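Local structure of ABC-type transport system, sugar-family extracellular solute-binding protein (Peptoclostridium difficile 630, 6HNI) at residues 212-217 and 222-227; 230-235 and 295-300; 238-243 and 248-253. The protein probably serves as the substrate-binding lipoprotein of an ABC importer, enclosing free tyrosine between two lobes, and has adhesive properties. The protein carries 1 engineered substitution. All coordinates share one frame; numbering follows the deposited sequence. Where two conformers were deposited one is given.

Interaction 1 of 3, residues 212-217 and 222-227; sequences LYVPTD and SSMPIV. With TYR (tyrosine), chain B; EDO (1,2-ethanediol), chain F.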
# COMPACT_ATOMS: atom_id res chain seq x y z
N LEU A 212 -10.77 -4.18 -14.12
CA LEU A 212 -10.80 -3.95 -12.67
C LEU A 212 -9.56 -3.14 -12.29
O LEU A 212 -8.46 -3.49 -12.76
CB LEU A 212 -10.77 -5.21 -11.91
CG LEU A 212 -11.03 -5.08 -10.43
CD1 LEU A 212 -12.46 -4.75 -10.06
CD2 LEU A 212 -10.61 -6.35 -9.72
N TYR A 213 -9.78 -2.09 -11.53
CA TYR A 213 -8.63 -1.34 -10.92
C TYR A 213 -8.55 -1.70 -9.44
O TYR A 213 -9.54 -1.63 -8.72
CB TYR A 213 -8.84 0.14 -11.10
CG TYR A 213 -7.69 0.99 -10.54
CD1 TYR A 213 -6.52 1.14 -11.24
CD2 TYR A 213 -7.77 1.62 -9.30
CE1 TYR A 213 -5.45 1.88 -10.69
CE2 TYR A 213 -6.72 2.37 -8.79
CZ TYR A 213 -5.61 2.50 -9.54
OH TYR A 213 -4.54 3.25 -8.98
N VAL A 214 -7.34 -2.06 -8.99
CA VAL A 214 -7.12 -2.39 -7.58
C VAL A 214 -6.31 -1.26 -6.93
O VAL A 214 -5.08 -1.15 -7.17
CB VAL A 214 -6.47 -3.75 -7.43
CG1 VAL A 214 -6.19 -4.08 -5.96
CG2 VAL A 214 -7.34 -4.85 -8.08
N PRO A 215 -6.96 -0.45 -6.12
CA PRO A 215 -6.21 0.58 -5.37
C PRO A 215 -5.34 -0.10 -4.30
O PRO A 215 -5.33 -1.30 -4.14
CB PRO A 215 -7.31 1.42 -4.71
CG PRO A 215 -8.57 0.71 -4.91
CD PRO A 215 -8.36 -0.55 -5.65
N THR A 216 -4.55 0.75 -3.62
CA THR A 216 -3.79 0.26 -2.46
C THR A 216 -4.66 0.12 -1.21
O THR A 216 -4.67 0.92 -0.31
CB THR A 216 -2.50 1.10 -2.20
OG1 THR A 216 -2.83 2.41 -1.84
CG2 THR A 216 -1.61 1.03 -3.43
N ASP A 217 -5.56 -0.90 -1.32
CA ASP A 217 -6.49 -1.32 -0.34
C ASP A 217 -5.99 -2.63 0.30
O ASP A 217 -5.69 -3.59 -0.38
CB ASP A 217 -7.83 -1.62 -1.08
CG ASP A 217 -8.93 -2.02 -0.13
OD1 ASP A 217 -9.04 -3.21 0.27
OD2 ASP A 217 -9.71 -1.12 0.22
N SER A 222 -4.87 -8.33 0.19
CA SER A 222 -4.74 -9.59 0.95
C SER A 222 -5.53 -10.77 0.40
O SER A 222 -5.31 -11.93 0.83
CB SER A 222 -5.23 -9.36 2.35
OG SER A 222 -4.36 -8.46 2.99
N SER A 223 -6.47 -10.47 -0.51
CA SER A 223 -7.30 -11.47 -1.18
C SER A 223 -7.08 -11.52 -2.66
O SER A 223 -7.94 -12.08 -3.41
CB SER A 223 -8.76 -11.18 -0.86
OG SER A 223 -9.07 -11.66 0.42
N MET A 224 -5.95 -11.07 -3.13
CA MET A 224 -5.69 -10.99 -4.58
C MET A 224 -5.75 -12.31 -5.32
O MET A 224 -6.26 -12.37 -6.42
CB MET A 224 -4.37 -10.26 -4.89
CG MET A 224 -4.59 -8.79 -5.13
SD MET A 224 -5.77 -8.33 -6.45
CE MET A 224 -5.39 -9.53 -7.73
N PRO A 225 -5.22 -13.40 -4.72
CA PRO A 225 -5.31 -14.67 -5.46
C PRO A 225 -6.76 -15.08 -5.82
O PRO A 225 -6.95 -15.65 -6.90
CB PRO A 225 -4.62 -15.66 -4.54
CG PRO A 225 -3.62 -14.78 -3.79
CD PRO A 225 -4.37 -13.51 -3.52
N ILE A 226 -7.71 -14.81 -4.94
CA ILE A 226 -9.13 -15.03 -5.22
C ILE A 226 -9.64 -14.11 -6.33
O ILE A 226 -10.31 -14.56 -7.29
CB ILE A 226 -9.99 -14.86 -3.95
CG1 ILE A 226 -9.64 -15.95 -2.92
CG2 ILE A 226 -11.50 -14.96 -4.28
CD1 ILE A 226 -10.24 -15.77 -1.55
N VAL A 227 -9.35 -12.82 -6.21
CA VAL A 227 -9.76 -11.85 -7.20
C VAL A 227 -9.22 -12.21 -8.57
O VAL A 227 -9.98 -12.25 -9.56
CB VAL A 227 -9.36 -10.42 -6.81
CG1 VAL A 227 -9.60 -9.43 -7.94
CG2 VAL A 227 -10.07 -9.99 -5.56
N TYR B . -1.77 2.31 0.91
CA TYR B . -2.22 1.37 1.96
C TYR B . -2.52 2.14 3.23
O TYR B . -2.76 1.50 4.25
CB TYR B . -1.28 0.16 2.12
CG TYR B . -1.24 -0.71 0.91
CD1 TYR B . -2.41 -1.45 0.54
CD2 TYR B . -0.18 -0.80 0.06
CE1 TYR B . -2.42 -2.19 -0.61
CE2 TYR B . -0.17 -1.54 -1.10
CZ TYR B . -1.34 -2.26 -1.45
OH TYR B . -1.37 -3.00 -2.62
OXT TYR B . -2.63 3.35 3.21
C1 EDO F . -6.36 -15.51 -0.76
O1 EDO F . -6.77 -14.78 -1.86
C2 EDO F . -5.76 -16.86 -1.10
O2 EDO F . -6.78 -17.84 -1.22

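Interaction 2 of 3, residues 230-235 and 295-300; sequences IATENK and EDILKA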
# COMPACT_ATOMS: atom_id res chain seq x y z
N ILE A 230 -10.97 -15.50 -10.23
CA ILE A 230 -12.30 -15.23 -10.79
C ILE A 230 -12.23 -14.24 -11.97
O ILE A 230 -12.92 -14.39 -12.99
CB ILE A 230 -13.28 -14.74 -9.70
CG1 ILE A 230 -13.52 -15.87 -8.68
CG2 ILE A 230 -14.62 -14.30 -10.29
CD1 ILE A 230 -14.13 -15.47 -7.38
N ALA A 231 -11.42 -13.20 -11.84
CA ALA A 231 -11.33 -12.23 -12.93
C ALA A 231 -10.78 -12.86 -14.21
O ALA A 231 -11.31 -12.61 -15.30
CB ALA A 231 -10.45 -11.05 -12.51
N THR A 232 -9.73 -13.65 -14.07
CA THR A 232 -9.01 -14.20 -15.19
C THR A 232 -9.88 -15.25 -15.90
O THR A 232 -9.87 -15.34 -17.13
CB THR A 232 -7.64 -14.78 -14.76
OG1 THR A 232 -6.93 -13.75 -14.08
CG2 THR A 232 -6.82 -15.21 -15.95
N GLU A 233 -10.63 -16.03 -15.13
CA GLU A 233 -11.60 -17.00 -15.71
C GLU A 233 -12.67 -16.33 -16.59
O GLU A 233 -13.08 -16.89 -17.59
CB GLU A 233 -12.28 -17.82 -14.59
CG GLU A 233 -11.40 -18.98 -14.14
CD GLU A 233 -12.06 -20.00 -13.23
OE1 GLU A 233 -13.27 -19.89 -12.94
OE2 GLU A 233 -11.34 -20.94 -12.81
N ASN A 234 -13.01 -15.10 -16.20
CA ASN A 234 -13.95 -14.20 -16.87
C ASN A 234 -13.32 -13.24 -17.88
O ASN A 234 -13.99 -12.37 -18.44
CB ASN A 234 -14.85 -13.54 -15.82
CG ASN A 234 -15.82 -14.56 -15.21
OD1 ASN A 234 -16.74 -14.98 -15.88
ND2 ASN A 234 -15.57 -15.01 -13.98
N LYS A 235 -12.00 -13.39 -18.12
CA LYS A 235 -11.25 -12.62 -19.13
C LYS A 235 -11.27 -11.11 -18.84
O LYS A 235 -11.22 -10.30 -19.76
CB LYS A 235 -11.74 -12.92 -20.57
CG LYS A 235 -11.75 -14.39 -20.92
CD LYS A 235 -10.40 -15.06 -20.92
CE LYS A 235 -10.61 -16.56 -21.07
NZ LYS A 235 -9.55 -17.16 -21.92
N GLU A 295 3.38 -12.30 -16.49
CA GLU A 295 3.36 -12.97 -17.80
C GLU A 295 2.43 -14.19 -17.85
O GLU A 295 2.00 -14.59 -18.92
CB GLU A 295 4.78 -13.37 -18.27
CG GLU A 295 5.49 -14.45 -17.48
CD GLU A 295 6.80 -14.89 -18.15
OE1 GLU A 295 6.88 -16.03 -18.65
OE2 GLU A 295 7.77 -14.11 -18.19
N ASP A 296 2.16 -14.81 -16.69
CA ASP A 296 1.28 -15.99 -16.63
C ASP A 296 -0.16 -15.54 -16.87
O ASP A 296 -0.92 -16.17 -17.61
CB ASP A 296 1.32 -16.68 -15.26
CG ASP A 296 2.66 -17.32 -14.96
OD1 ASP A 296 3.19 -17.94 -15.90
OD2 ASP A 296 3.16 -17.21 -13.80
N ILE A 297 -0.53 -14.43 -16.24
CA ILE A 297 -1.87 -13.83 -16.42
C ILE A 297 -2.03 -13.29 -17.84
O ILE A 297 -3.07 -13.50 -18.45
CB ILE A 297 -2.15 -12.72 -15.37
CG1 ILE A 297 -2.12 -13.29 -13.95
CG2 ILE A 297 -3.48 -12.03 -15.58
CD1 ILE A 297 -3.10 -14.40 -13.65
N LEU A 298 -0.99 -12.66 -18.38
CA LEU A 298 -0.98 -12.16 -19.75
C LEU A 298 -1.32 -13.29 -20.74
O LEU A 298 -2.16 -13.13 -21.61
CB LEU A 298 0.36 -11.59 -20.13
CG LEU A 298 0.48 -10.87 -21.47
CD1 LEU A 298 -0.22 -9.53 -21.45
CD2 LEU A 298 1.94 -10.68 -21.79
N LYS A 299 -0.64 -14.42 -20.57
CA LYS A 299 -0.84 -15.58 -21.42
C LYS A 299 -2.24 -16.17 -21.21
O LYS A 299 -2.91 -16.53 -22.19
CB LYS A 299 0.24 -16.64 -21.18
CG LYS A 299 0.07 -17.87 -22.06
CD LYS A 299 1.16 -18.88 -21.79
CE LYS A 299 0.77 -20.24 -22.35
NZ LYS A 299 1.83 -21.24 -22.07
N ALA A 300 -2.70 -16.27 -19.97
CA ALA A 300 -4.05 -16.79 -19.69
C ALA A 300 -5.14 -15.94 -20.35
O ALA A 300 -6.20 -16.47 -20.74
CB ALA A 300 -4.30 -16.89 -18.20

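Interaction 3 of 3, residues 238-243 and 248-253; sequences VIAAES and KGALAC. With TYR (tyrosine), chain B.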
# COMPACT_ATOMS: atom_id res chain seq x y z
N VAL A 238 -7.00 -7.08 -14.84
CA VAL A 238 -6.90 -6.38 -13.56
C VAL A 238 -5.59 -5.53 -13.49
O VAL A 238 -4.50 -6.08 -13.63
CB VAL A 238 -6.89 -7.40 -12.41
CG1 VAL A 238 -6.83 -6.69 -11.10
CG2 VAL A 238 -8.14 -8.29 -12.46
N ILE A 239 -5.79 -4.24 -13.39
CA ILE A 239 -4.66 -3.29 -13.20
C ILE A 239 -4.64 -2.97 -11.74
O ILE A 239 -5.58 -2.46 -11.16
CB ILE A 239 -4.89 -2.02 -14.03
CG1 ILE A 239 -4.99 -2.31 -15.52
CG2 ILE A 239 -3.80 -1.01 -13.74
CD1 ILE A 239 -3.90 -3.14 -16.12
N ALA A 240 -3.45 -3.16 -11.13
CA ALA A 240 -3.27 -2.79 -9.72
C ALA A 240 -2.41 -1.55 -9.61
O ALA A 240 -1.59 -1.26 -10.50
CB ALA A 240 -2.62 -3.92 -8.95
N ALA A 241 -2.54 -0.88 -8.48
CA ALA A 241 -1.74 0.33 -8.19
C ALA A 241 -0.26 0.05 -7.95
O ALA A 241 0.54 0.96 -8.16
CB ALA A 241 -2.32 1.05 -7.01
N GLU A 242 0.09 -1.16 -7.57
CA GLU A 242 1.49 -1.54 -7.28
C GLU A 242 1.72 -2.99 -7.53
O GLU A 242 0.76 -3.70 -7.91
CB GLU A 242 1.90 -1.09 -5.88
CG GLU A 242 1.11 -1.68 -4.72
CD GLU A 242 1.68 -2.96 -4.13
OE1 GLU A 242 2.87 -3.31 -4.40
OE2 GLU A 242 0.94 -3.63 -3.34
N SER A 243 2.96 -3.45 -7.44
CA SER A 243 3.33 -4.73 -7.97
C SER A 243 2.97 -5.93 -7.10
O SER A 243 2.94 -7.04 -7.62
CB SER A 243 4.79 -4.77 -8.36
OG SER A 243 5.66 -4.75 -7.24
N LYS A 248 0.67 -11.54 -7.13
CA LYS A 248 -0.41 -12.40 -6.64
C LYS A 248 -1.52 -12.64 -7.68
O LYS A 248 -2.55 -13.23 -7.34
CB LYS A 248 -1.03 -11.83 -5.35
CG LYS A 248 -0.08 -11.67 -4.14
CD LYS A 248 0.38 -13.03 -3.59
CE LYS A 248 1.38 -12.94 -2.44
NZ LYS A 248 1.89 -14.33 -2.24
N GLY A 249 -1.32 -12.24 -8.95
CA GLY A 249 -2.19 -12.58 -10.02
C GLY A 249 -2.98 -11.47 -10.71
O GLY A 249 -3.76 -11.77 -11.58
N ALA A 250 -2.79 -10.21 -10.36
CA ALA A 250 -3.24 -9.12 -11.23
C ALA A 250 -2.41 -9.13 -12.53
O ALA A 250 -1.31 -9.66 -12.59
CB ALA A 250 -3.11 -7.76 -10.52
N LEU A 251 -2.91 -8.44 -13.56
CA LEU A 251 -2.19 -8.41 -14.82
C LEU A 251 -0.99 -7.48 -14.83
O LEU A 251 0.09 -7.87 -15.28
CB LEU A 251 -3.10 -8.01 -15.98
CG LEU A 251 -2.48 -7.82 -17.35
CD1 LEU A 251 -1.85 -9.11 -17.81
CD2 LEU A 251 -3.51 -7.32 -18.36
N ALA A 252 -1.19 -6.24 -14.38
CA ALA A 252 -0.15 -5.22 -14.55
C ALA A 252 -0.28 -4.07 -13.60
O ALA A 252 -1.36 -3.82 -13.04
CB ALA A 252 -0.16 -4.69 -15.96
N CYS A 253 0.84 -3.35 -13.42
CA CYS A 253 0.88 -2.12 -12.65
C CYS A 253 1.96 -1.19 -13.18
O CYS A 253 2.84 -1.63 -13.93
CB CYS A 253 1.16 -2.44 -11.18
SG CYS A 253 2.88 -2.93 -10.89
N TYR B . -1.77 2.31 0.91
CA TYR B . -2.22 1.37 1.96
C TYR B . -2.52 2.14 3.23
O TYR B . -2.76 1.50 4.25
CB TYR B . -1.28 0.16 2.12
CG TYR B . -1.24 -0.71 0.91
CD1 TYR B . -2.41 -1.45 0.54
CD2 TYR B . -0.18 -0.80 0.06
CE1 TYR B . -2.42 -2.19 -0.61
CE2 TYR B . -0.17 -1.54 -1.10
CZ TYR B . -1.34 -2.26 -1.45
OH TYR B . -1.37 -3.00 -2.62
OXT TYR B . -2.63 3.35 3.21

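Interaction 1 of 3, residues 212-217 and 222-227
L212 and V227 meet with their side chains at about a right angle, CD2 of L212 lying 3.7 Å from CG1 of V227. CG of L212 stands anti to the backbone N (chi1 -170°), which directs the isobutyl group off the strand and onto the first turn of the helix. Two residues further along the strand, V214 and M224 lie alongside each other, their side chains running opposite ways. CG2 of V214 is 4.2 Å from SD in one of the two conformers of M224, so this half of the contact is less certain; in it the chain, bent at chi2 and chi3, brings the sulfur toward the strand. This is the strand-to-helix half of a beta-alpha-beta unit, in which strand 211-214 passes through helix 218-221 into helix 224-233, as in the Rossmann-like lobes of periplasmic binding proteins. Beyond the carboxy-terminal edge of the strand the chain turns polar. T216, the centre of an inverse gamma turn, receives the amino group of the bound tyrosine on OG1, with N and OG1 2.9 Å apart. D217 N-caps helix 218-221 through OD1, bonded to V220 N, while OD2 is held by S169 and N163.

Interaction 2 of 3, residues 230-235 and 295-300
T232 has the most surface buried here and divides its two branches between two residues of helix 295-300. Its methyl, CG2, points at A300 and comes 3.8 Å from CB of that alanine, methyl against methyl. Its hydroxyl oxygen OG1 faces the flank of I297, 3.9 Å from CD1 of that isoleucine, and the two side chains meet at a slant. The hydroxyl does not rely on this apolar neighbour: OG1 sits anti to the carbonyl carbon (chi1 -55°), close to its own helix backbone, and is hydrogen-bonded to S228 O one turn earlier. It is thus satisfied within its own helix, although its oxygen also lies against I297. A300, second in buried area, presents its CB to the threonine, and the small size of that group allows a close approach of the backbones, with CA of T232 and CA of A300 7.2 Å apart. K235 has positive phi in a Schellman motif ending helix 224-233, and its bent side chain brings NZ to 3.6 Å from A300 O, a loose polar approach. The contact lies at the surface between two helices. Helix 224-233 rests by I230 on helix 198-205 and by A231 on V238 of strand 238-240, whereas helix 295-300 follows strand 290-294 and lies by I297 over G249 and L251, with D296 bonded to T316.

Interaction 3 of 3, residues 238-243 and 248-253
The tyrosine pocket is bordered by the turn that leaves strand 238-240, and this contact holds that turn against the chain returning from helix 243-247. E242 belongs to the pocket: its OE2 accepts a short hydrogen bond from the phenol OH of the bound tyrosine, OE2 and OH being 2.5 Å apart. The same carboxylate uses OE1 to cap the following helix at G244 N, so one group is fixed from two ends, by ligand and by helix start. Behind it lies a single parallel beta bridge between I239 and A252. A240 N donates to A252 O at 2.9 Å, and V238 O takes L251 N at 2.8 Å, with a weak second bond from A252 N. Strand 238-240, helix 243-247 and strand 252-255 form a short beta-alpha-beta-like connection, with parallel strands joined by one bridge, which ties the edge of the four-stranded parallel sheet to the mixed sheet that continues through strand 290-294. G249 ends the helix in a Schellman motif with positive phi. Small side chains pack on both sides of this pairing: CG1 of V238 lies 3.9 Å from CB of A250, which also meets the methyl of A240, while on the other flank CD1 of I239 reaches CB of A252. C253 wedges its side chain into the turn, with CB only 3.1 Å from A240 O. Its chi1 of 74° sets SG between backbone N and carbonyl carbon, and from there the sulfur lies 3.5 Å from CA of S243. A241 packs on Y213 of strand 211-214 and on T216 of the loop after it.

Overall arrangement
Two buried contacts and one surface contact share one lobe. Interactions 1 and 3 lie about 8 Å apart, centre to centre, and meet along neighbouring strands 211-214 and 238-240 of the parallel sheet; each reaches the bound tyrosine from the end of its strand. Their chemistry differs: interaction 1 is apolar strand-to-helix packing, interaction 3 chiefly backbone pairing with small side chains around it. Interaction 2, farther out, joins two helix surfaces mainly through methyl groups, with a loose lysine-to-carbonyl approach at its edge. It uses the same helix 224-233 as interaction 1, one end each, and its sequence loop encloses interaction 3, which I297 and A231 touch directly.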